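Local coordinates for protein 3-Hydroxyacyl-CoA dehydrogenase (PDB 4PZC) that probably oxidises (S)-3-hydroxyacyl-CoA substrates such as (S)-3-hydroxybutyryl-CoA with NAD(+), giving the matching 3-ketoacyl-CoA, at residues H140-V145 with L150-R155; S120-K125 with V181-G186. One frame throughout, in Å; residues are numbered along the deposited sequence.

Interaction 1: residues H140-V145 with L150-R155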
loop_
_atom_site.group_PDB
_atom_site.type_symbol
_atom_site.label_atom_id
_atom_site.label_comp_id
_atom_site.label_asym_id
_atom_site.label_seq_id
_atom_site.Cartn_x
_atom_site.Cartn_y
_atom_site.Cartn_z
ATOM N N HIS A 140 13.851 14.569 0.988
ATOM C CA HIS A 140 13.913 13.193 0.564
ATOM C C HIS A 140 13.271 13.183 -0.807
ATOM O O HIS A 140 12.047 13.278 -0.928
ATOM C CB HIS A 140 13.194 12.276 1.573
ATOM C CG HIS A 140 13.182 10.820 1.193
ATOM N ND1 HIS A 140 14.331 10.104 0.946
ATOM C CD2 HIS A 140 12.161 9.946 1.041
ATOM C CE1 HIS A 140 14.018 8.859 0.628
ATOM N NE2 HIS A 140 12.707 8.736 0.685
ATOM N N PHE A 141 14.118 13.130 -1.832
ATOM C CA PHE A 141 13.693 12.956 -3.221
ATOM C C PHE A 141 13.518 11.503 -3.527
ATOM O O PHE A 141 14.032 10.666 -2.788
ATOM C CB PHE A 141 14.746 13.494 -4.150
ATOM C CG PHE A 141 14.810 14.988 -4.174
ATOM C CD1 PHE A 141 13.988 15.703 -5.026
ATOM C CD2 PHE A 141 15.692 15.676 -3.351
ATOM C CE1 PHE A 141 14.045 17.083 -5.067
ATOM C CE2 PHE A 141 15.753 17.058 -3.388
ATOM C CZ PHE A 141 14.931 17.762 -4.251
ATOM N N PHE A 142 12.819 11.188 -4.616
ATOM C CA PHE A 142 12.497 9.778 -4.906
ATOM C C PHE A 142 13.095 9.155 -6.167
ATOM O O PHE A 142 13.147 9.758 -7.224
ATOM C CB PHE A 142 11.004 9.534 -4.812
ATOM C CG PHE A 142 10.523 9.429 -3.402
ATOM C CD1 PHE A 142 10.541 8.223 -2.756
ATOM C CD2 PHE A 142 10.100 10.544 -2.705
ATOM C CE1 PHE A 142 10.094 8.113 -1.450
ATOM C CE2 PHE A 142 9.668 10.447 -1.394
ATOM C CZ PHE A 142 9.651 9.224 -0.768
ATOM N N ASN A 143 13.400 7.873 -6.003
ATOM C CA ASN A 143 14.557 7.181 -6.573
ATOM C C ASN A 143 14.921 7.437 -8.030
ATOM O O ASN A 143 16.124 7.437 -8.355
ATOM C CB ASN A 143 14.421 5.671 -6.318
ATOM C CG ASN A 143 14.373 5.335 -4.838
ATOM O OD1 ASN A 143 13.477 5.787 -4.100
ATOM N ND2 ASN A 143 15.338 4.537 -4.394
ATOM N N PRO A 144 13.901 7.574 -8.913
ATOM C CA PRO A 144 14.043 8.218 -10.244
ATOM C C PRO A 144 13.684 9.718 -10.184
ATOM O O PRO A 144 12.545 10.112 -10.435
ATOM C CB PRO A 144 13.074 7.422 -11.137
ATOM C CG PRO A 144 12.512 6.324 -10.280
ATOM C CD PRO A 144 12.683 6.749 -8.852
ATOM N N VAL A 145 14.672 10.545 -9.863
ATOM C CA VAL A 145 14.399 11.855 -9.274
ATOM C C VAL A 145 13.781 12.879 -10.200
ATOM O O VAL A 145 13.199 13.835 -9.716
ATOM C CB VAL A 145 15.661 12.508 -8.680
ATOM C CG1 VAL A 145 15.267 13.637 -7.727
ATOM C CG2 VAL A 145 16.539 11.483 -7.976
ATOM N N LEU A 150 7.568 14.207 -6.271
ATOM C CA LEU A 150 7.461 14.602 -4.861
ATOM C C LEU A 150 8.725 14.517 -4.023
ATOM O O LEU A 150 9.691 13.794 -4.336
ATOM C CB LEU A 150 6.364 13.810 -4.158
ATOM C CG LEU A 150 6.630 12.357 -3.718
ATOM C CD1 LEU A 150 7.659 11.623 -4.594
ATOM C CD2 LEU A 150 6.974 12.309 -2.228
ATOM N N VAL A 151 8.686 15.280 -2.941
ATOM C CA VAL A 151 9.766 15.344 -1.986
ATOM C C VAL A 151 9.189 15.460 -0.585
ATOM O O VAL A 151 8.160 16.152 -0.367
ATOM C CB VAL A 151 10.619 16.593 -2.196
ATOM C CG1 VAL A 151 11.957 16.438 -1.487
ATOM C CG2 VAL A 151 10.815 16.846 -3.672
ATOM N N GLU A 152 9.856 14.803 0.358
ATOM C CA GLU A 152 9.515 15.000 1.728
ATOM C C GLU A 152 10.387 16.141 2.182
ATOM O O GLU A 152 11.590 16.123 1.967
ATOM C CB GLU A 152 9.747 13.742 2.561
ATOM C CG GLU A 152 8.993 12.526 2.042
ATOM C CD GLU A 152 9.070 11.320 2.969
ATOM O OE1 GLU A 152 10.158 10.714 3.150
ATOM O OE2 GLU A 152 8.008 10.956 3.502
ATOM N N LEU A 153 9.759 17.151 2.778
ATOM C CA LEU A 153 10.453 18.301 3.323
ATOM C C LEU A 153 10.435 18.070 4.786
ATOM O O LEU A 153 9.375 17.978 5.377
ATOM C CB LEU A 153 9.705 19.586 3.006
ATOM C CG LEU A 153 9.512 19.902 1.520
ATOM C CD1 LEU A 153 8.718 21.203 1.365
ATOM C CD2 LEU A 153 10.858 19.977 0.797
ATOM N N ILE A 154 11.606 17.932 5.377
ATOM C CA ILE A 154 11.670 17.476 6.734
ATOM C C ILE A 154 12.311 18.530 7.619
ATOM O O ILE A 154 13.484 18.898 7.462
ATOM C CB ILE A 154 12.419 16.172 6.864
ATOM C CG1 ILE A 154 11.910 15.166 5.831
ATOM C CG2 ILE A 154 12.246 15.653 8.280
ATOM C CD1 ILE A 154 12.900 14.796 4.736
ATOM N N ARG A 155 11.518 19.027 8.548
ATOM C CA ARG A 155 11.970 20.094 9.375
ATOM C C ARG A 155 12.660 19.462 10.519
ATOM O O ARG A 155 12.097 18.616 11.213
ATOM C CB ARG A 155 10.798 20.932 9.848
ATOM C CG ARG A 155 10.273 21.792 8.732
ATOM C CD ARG A 155 9.129 22.700 9.143
ATOM N NE ARG A 155 9.528 23.765 10.070
ATOM C CZ ARG A 155 8.938 24.957 10.131
ATOM N NH1 ARG A 155 7.947 25.271 9.290
ATOM N NH2 ARG A 155 9.355 25.857 11.016
#

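Interaction 2: residues S120-K125 with V181-G186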
loop_
_atom_site.group_PDB
_atom_site.type_symbol
_atom_site.label_atom_id
_atom_site.label_comp_id
_atom_site.label_asym_id
_atom_site.label_seq_id
_atom_site.Cartn_x
_atom_site.Cartn_y
_atom_site.Cartn_z
ATOM N N SER A 120 16.864 8.256 6.187
ATOM C CA SER A 120 16.939 7.698 7.525
ATOM C C SER A 120 17.509 8.615 8.581
ATOM O O SER A 120 17.169 8.458 9.749
ATOM C CB SER A 120 17.782 6.411 7.488
ATOM O OG SER A 120 19.021 6.609 6.809
ATOM N N ILE A 121 18.357 9.564 8.198
ATOM C CA ILE A 121 19.171 10.293 9.174
ATOM C C ILE A 121 18.432 11.482 9.833
ATOM O O ILE A 121 17.737 12.271 9.162
ATOM C CB ILE A 121 20.492 10.784 8.546
ATOM C CG1 ILE A 121 21.260 9.639 7.826
ATOM C CG2 ILE A 121 21.376 11.426 9.612
ATOM C CD1 ILE A 121 22.049 8.696 8.724
ATOM N N SER A 122 18.595 11.617 11.154
ATOM C CA SER A 122 17.910 12.675 11.898
ATOM C C SER A 122 18.327 14.078 11.449
ATOM O O SER A 122 19.439 14.559 11.746
ATOM C CB SER A 122 18.127 12.554 13.405
ATOM O OG SER A 122 17.425 13.596 14.071
ATOM N N ILE A 123 17.406 14.721 10.741
ATOM C CA ILE A 123 17.571 16.100 10.306
ATOM C C ILE A 123 17.975 16.978 11.467
ATOM O O ILE A 123 18.870 17.802 11.324
ATOM C CB ILE A 123 16.253 16.644 9.668
ATOM C CG1 ILE A 123 15.873 15.809 8.403
ATOM C CG2 ILE A 123 16.330 18.149 9.377
ATOM C CD1 ILE A 123 17.011 15.503 7.432
ATOM N N THR A 124 17.323 16.803 12.609
ATOM C CA THR A 124 17.646 17.583 13.794
ATOM C C THR A 124 19.029 17.338 14.314
ATOM O O THR A 124 19.703 18.265 14.741
ATOM C CB THR A 124 16.644 17.306 14.904
ATOM O OG1 THR A 124 15.410 17.894 14.515
ATOM C CG2 THR A 124 17.077 17.901 16.248
ATOM N N LYS A 125 19.482 16.097 14.269
ATOM C CA LYS A 125 20.870 15.801 14.649
ATOM C C LYS A 125 21.851 16.444 13.658
ATOM O O LYS A 125 22.888 16.985 14.077
ATOM C CB LYS A 125 21.107 14.295 14.765
ATOM C CG LYS A 125 22.211 13.937 15.739
ATOM C CD LYS A 125 22.116 12.468 16.141
ATOM C CE LYS A 125 21.997 12.299 17.658
ATOM N NZ LYS A 125 21.546 10.925 18.013
ATOM N N VAL A 181 7.041 17.559 7.010
ATOM C CA VAL A 181 7.126 16.454 7.938
ATOM C C VAL A 181 8.004 16.900 9.071
ATOM O O VAL A 181 9.112 17.349 8.828
ATOM C CB VAL A 181 7.820 15.253 7.278
ATOM C CG1 VAL A 181 8.051 14.120 8.265
ATOM C CG2 VAL A 181 7.012 14.761 6.095
ATOM N N LYS A 182 7.517 16.797 10.304
ATOM C CA LYS A 182 8.399 16.989 11.426
ATOM C C LYS A 182 9.359 15.810 11.420
ATOM O O LYS A 182 8.939 14.688 11.360
ATOM C CB LYS A 182 7.647 17.014 12.749
ATOM C CG LYS A 182 6.652 18.140 12.898
ATOM C CD LYS A 182 6.282 18.264 14.373
ATOM C CE LYS A 182 5.286 19.394 14.636
ATOM N NZ LYS A 182 3.852 19.039 14.379
ATOM N N ASN A 183 10.647 16.081 11.490
ATOM C CA ASN A 183 11.640 15.049 11.667
ATOM C C ASN A 183 11.220 13.952 12.655
ATOM O O ASN A 183 10.901 14.238 13.832
ATOM C CB ASN A 183 12.951 15.661 12.140
ATOM C CG ASN A 183 14.083 14.677 12.087
ATOM O OD1 ASN A 183 14.361 14.096 11.030
ATOM N ND2 ASN A 183 14.735 14.450 13.237
ATOM N N SER A 184 11.255 12.708 12.152
ATOM C CA SER A 184 10.852 11.503 12.882
ATOM C C SER A 184 11.296 10.274 12.078
ATOM O O SER A 184 11.332 10.296 10.834
ATOM C CB SER A 184 9.329 11.465 13.079
ATOM O OG SER A 184 8.832 10.220 13.572
ATOM N N PRO A 185 11.615 9.179 12.779
ATOM C CA PRO A 185 12.097 8.044 12.056
ATOM C C PRO A 185 11.190 7.676 10.850
ATOM O O PRO A 185 9.965 7.628 10.997
ATOM C CB PRO A 185 12.097 6.976 13.135
ATOM C CG PRO A 185 12.404 7.737 14.375
ATOM C CD PRO A 185 11.507 8.892 14.217
ATOM N N GLY A 186 11.796 7.472 9.667
ATOM C CA GLY A 186 11.055 7.186 8.441
ATOM C C GLY A 186 10.121 8.288 7.935
ATOM O O GLY A 186 9.400 8.123 6.954
HETATM O O HOH W 1 14.072 8.879 9.081
#

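Interaction 1: residues H140-V145 with L150-R155
Phe141 turns one face of its ring to Val151, whose CG1 sits 4.0 Å from the ring centroid and just 3° off the ring normal, a CH-pi contact over the middle of the ring. The other methyl lies toward the rim, with Val151 CG2 3.5 Å from Phe141 CE1. The valine can do both because CG1 stands anti to its backbone N (chi1 -163°), which also brings that methyl beside the carbonyl of His140. Ile18 of helix 13-23 packs on Phe141 as well, and the NAD(+)-binding Met14 is close by.

The other face of the two strands carries His140 and Glu152. Their backbones form an antiparallel hydrogen-bonded pair: His140 N gives to Glu152 O at 2.9 Å, and Glu152 N returns the bond to His140 O at 3.0 Å. The side chains run alongside each other and point the same way, with the imidazole and carboxylate planes 52° apart. Glu152 OE1 comes nearest to a ring carbon, His140 CD2, at 3.0 Å. The second oxygen, OE2, accepts from the backbone N of both Val188 and Val189, which limits the rotation of the carboxylate and ties the strand to the start of helix 189-205.

Next to this pair, Leu150 slants across the Phe142 ring with both its methyls: CD1 meets Phe142 CD2, while CD2 is nearer Phe142 CE2. Glu152 CG reaches the edge of the same ring, at 4.1 Å from Phe142 CE2. Leu150 also packs on Leu220 of the second subunit.

A buried beta hairpin of this kind, with a predicted catalytic histidine on one strand and a glutamate on its partner, fits the active site of the 3-hydroxyacyl-CoA dehydrogenase family, within the sheet of its Rossmann-type domain.

Interaction 2: residues S120-K125 with V181-G186
Asn183 presses its amide against the first turn of helix 123-127, where Ser122 is the N-cap residue, and both ends of that amide are used. Asn183 OD1 accepts from Ile123 N at 3.1 Å, and Asn183 ND2 gives to Ser122 OG at 2.9 Å. With CG anti to its own backbone N (chi1 -169°), the asparagine swings its amide away from the strand end and across to the helix. The two bonds differ in quality. Ser122 OG is somewhat tilted from the amide plane, whereas Ile123 N stands well above the plane of the Asn183 carbonyl, 52° out of it, so it is not on a lone pair. Together they fix which end of the amide faces which group, and Asn183 OD1 gives Ile123 N an acceptor at the helix start, where no preceding turn can supply one.

This is the tight part of the contact. Asn183 OD1 also rests on the root of the Ile123 side chain, 3.5 Å from Ile123 CB, and Ile123 goes on to pack against Ile154 of the sheet. The Thr124 side chain slants past the amide without bonding to it; its OG1 accepts from Leu157 N.

Toward Gly186 the two segments draw apart, and one water spans the gap. It accepts from Gly186 N at 2.7 Å and gives a weak bond of 3.2 Å to Ser120 O, so the link there is indirect. Pro185 leans on helix 237-251 here, while at the other end of the segment Lys182 NZ bonds to Gly207 O of the second subunit.

Back at the cap, Ser122 OG takes a second donor besides Asn183 ND2: Lys125 N, at 3.2 Å and a fairly straight 160° at the hydrogen.

Overall arrangement
Coming from the N terminus, the chain passes through the first strands of the Rossmann-type sheet and leaves strand 113-117 for helix 123-127, the first partner of interaction 2. It then runs up strand 136-141, passes through a loop and comes back along 150-155, so interaction 1 closes a short hairpin. Helix 161-173 and strand 177-182 follow before 181-186 returns to the helix start, closing a far longer loop with the hairpin wholly within it. The two contacts also touch: Arg155 probably shares backbone hydrogen bonds with Val181 and Asn183, and Ile154 packs on Asn183 and Ile123. They join the hairpin, the last strand and helix 123-127.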